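Local coordinates for FEZ-1 protein (Fluoribacter gormanii, PDB 5WCK) that probably hydrolyses beta-lactam antibiotics as a monomeric subclass B3 metallo-beta-lactamase with two zinc ions bound in its active site, at residues S27-I30 with G35-L38. The protein carries 2 engineered substitutions. Numbering follows the deposited sequence.
Sequences SYLI and GNIL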
ATOM      1  N   SER A  27      -0.857  -5.423   5.065  1.00  5.45           N
ATOM      2  CA  SER A  27       0.453  -5.869   4.600  1.00  5.31           C
ATOM      3  C   SER A  27       0.270  -7.161   3.812  1.00  5.77           C
ATOM      4  O   SER A  27      -0.649  -7.957   4.089  1.00  6.92           O
ATOM      5  CB  SER A  27       1.416  -6.096   5.740  1.00  7.10           C
ATOM      6  OG  SER A  27       1.674  -4.883   6.410  1.00 10.78           O
ATOM      7  N   TYR A  28       1.158  -7.372   2.833  1.00  5.44           N
ATOM      8  CA  TYR A  28       1.011  -8.439   1.875  1.00  4.56           C
ATOM      9  C   TYR A  28       2.335  -9.185   1.738  1.00  6.21           C
ATOM     10  O   TYR A  28       3.407  -8.580   1.769  1.00  7.14           O
ATOM     11  CB  TYR A  28       0.561  -7.881   0.518  1.00  5.92           C
ATOM     12  CG  TYR A  28      -0.726  -7.102   0.608  1.00  5.38           C
ATOM     13  CD1 TYR A  28      -1.946  -7.756   0.536  1.00  5.46           C
ATOM     14  CD2 TYR A  28      -0.737  -5.748   0.883  1.00  4.69           C
ATOM     15  CE1 TYR A  28      -3.138  -7.065   0.697  1.00  5.45           C
ATOM     16  CE2 TYR A  28      -1.916  -5.035   1.028  1.00  5.02           C
ATOM     17  CZ  TYR A  28      -3.134  -5.698   0.930  1.00  5.64           C
ATOM     18  OH  TYR A  28      -4.342  -5.064   1.055  1.00  5.44           O
ATOM     19  N   LEU A  29       2.247 -10.502   1.584  1.00  6.43           N
ATOM     20  CA  LEU A  29       3.405 -11.365   1.381  1.00  5.99           C
ATOM     21  C   LEU A  29       3.240 -12.076   0.043  1.00  6.41           C
ATOM     22  O   LEU A  29       2.210 -12.691  -0.210  1.00  6.26           O
ATOM     23  CB  LEU A  29       3.517 -12.403   2.507  1.00  5.33           C
ATOM     24  CG  LEU A  29       4.816 -13.205   2.514  1.00  7.70           C
ATOM     25  CD1 LEU A  29       5.973 -12.369   3.045  1.00  9.08           C
ATOM     26  CD2 LEU A  29       4.677 -14.490   3.313  1.00  7.98           C
ATOM     27  N   ILE A  30       4.259 -11.960  -0.811  1.00  5.78           N
ATOM     28  CA  ILE A  30       4.266 -12.652  -2.101  1.00  7.16           C
ATOM     29  C   ILE A  30       5.365 -13.710  -1.977  1.00  7.35           C
ATOM     30  O   ILE A  30       6.520 -13.375  -1.740  1.00  8.30           O
ATOM     31  CB  ILE A  30       4.488 -11.689  -3.284  1.00  7.86           C
ATOM     32  CG1 ILE A  30       3.361 -10.666  -3.445  1.00  8.71           C
ATOM     33  CG2 ILE A  30       4.625 -12.479  -4.571  1.00 10.07           C
ATOM     34  CD1 ILE A  30       3.430  -9.467  -2.570  1.00 12.37           C
ATOM     35  N   GLY A  35      12.344 -16.709  -2.689  1.00 10.01           N
ATOM     36  CA  GLY A  35      12.147 -15.895  -1.498  1.00  7.54           C
ATOM     37  C   GLY A  35      10.875 -15.081  -1.611  1.00  7.47           C
ATOM     38  O   GLY A  35      10.112 -15.217  -2.584  1.00  6.96           O
ATOM     39  N   ASN A  36      10.654 -14.220  -0.612  1.00  7.50           N
ATOM     40  CA  ASN A  36       9.361 -13.551  -0.456  1.00  7.29           C
ATOM     41  C   ASN A  36       9.498 -12.031  -0.559  1.00  7.61           C
ATOM     42  O   ASN A  36      10.551 -11.457  -0.235  1.00  7.12           O
ATOM     43  CB  ASN A  36       8.741 -13.930   0.888  1.00  8.76           C
ATOM     44  CG  ASN A  36       8.662 -15.428   1.069  1.00  8.90           C
ATOM     45  OD1 ASN A  36       8.544 -16.183   0.092  1.00  9.14           O
ATOM     46  ND2 ASN A  36       8.753 -15.861   2.316  1.00  8.13           N
ATOM     47  N   ILE A  37       8.401 -11.383  -0.982  1.00  5.54           N
ATOM     48  CA  ILE A  37       8.280  -9.935  -1.023  1.00  4.80           C
ATOM     49  C   ILE A  37       7.243  -9.537   0.032  1.00  6.25           C
ATOM     50  O   ILE A  37       6.177 -10.159   0.096  1.00  6.81           O
ATOM     51  CB  ILE A  37       7.808  -9.428  -2.393  1.00  6.03           C
ATOM     52  CG1 ILE A  37       8.725  -9.918  -3.521  1.00  7.67           C
ATOM     53  CG2 ILE A  37       7.643  -7.913  -2.395  1.00  7.74           C
ATOM     54  CD1 ILE A  37       8.209  -9.622  -4.907  1.00  8.75           C
ATOM     55  N   LEU A  38       7.592  -8.560   0.864  1.00  5.35           N
ATOM     56  CA  LEU A  38       6.691  -7.996   1.861  1.00  6.38           C
ATOM     57  C   LEU A  38       6.320  -6.569   1.454  1.00  6.27           C
ATOM     58  O   LEU A  38       7.208  -5.766   1.106  1.00  6.42           O
ATOM     59  CB  LEU A  38       7.374  -8.009   3.233  1.00  6.91           C
ATOM     60  CG  LEU A  38       6.577  -7.379   4.367  1.00  9.47           C
ATOM     61  CD1 LEU A  38       5.296  -8.138   4.657  1.00  6.57           C
ATOM     62  CD2 LEU A  38       7.404  -7.275   5.640  1.00 12.14           C
TER
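Ile30 and Ile37 form a hydrogen-bonded pair of the antiparallel beta hairpin built from strands 28-32 and 35-39, whose short segments run at 154° to each other. Two near-straight backbone bonds define the pair: Ile30 N to Ile37 O at 2.8 Å, with an N-H...O angle of 167°, and Ile37 N to Ile30 O, also at 2.8 Å. Both acceptors gain a further CA-H...O approach, Ile37 O from Leu29 CA at 3.3 Å and Ile30 O from Asn36 CA at 3.1 Å.

Leu29 and Leu38 make the adjoining non-hydrogen-bonded pair; next to it Leu38 CA makes a CA-H...O contact of 3.3 Å with Tyr28 O. Leu38 turns CD1 back to 3.5 Å from Tyr28 O, while Leu29, with CG anti to the backbone N (chi1 -170°), carries CD1 diagonally to Asn36 CB at 3.8 Å. Ile54 of helix 47-56 touches Leu29, and Ile50 touches Leu38, so this face packs against that helix.

On the other face the two isoleucines meet through their branch carbons, Ile30 CB to Ile37 CB at 4.1 Å; Leu17 and Leu68 from the flanking strands touch Ile30 and Ile37, respectively. The ring of Tyr28 leads away from strand 35-39, its OH hydrogen-bonded to Gly213 O of the second sheet. A hairpin within one sheet, with helix 47-56 on one face and the second sheet reached from the other, fits the alpha-beta/beta-alpha sandwich of metallo-beta-lactamases.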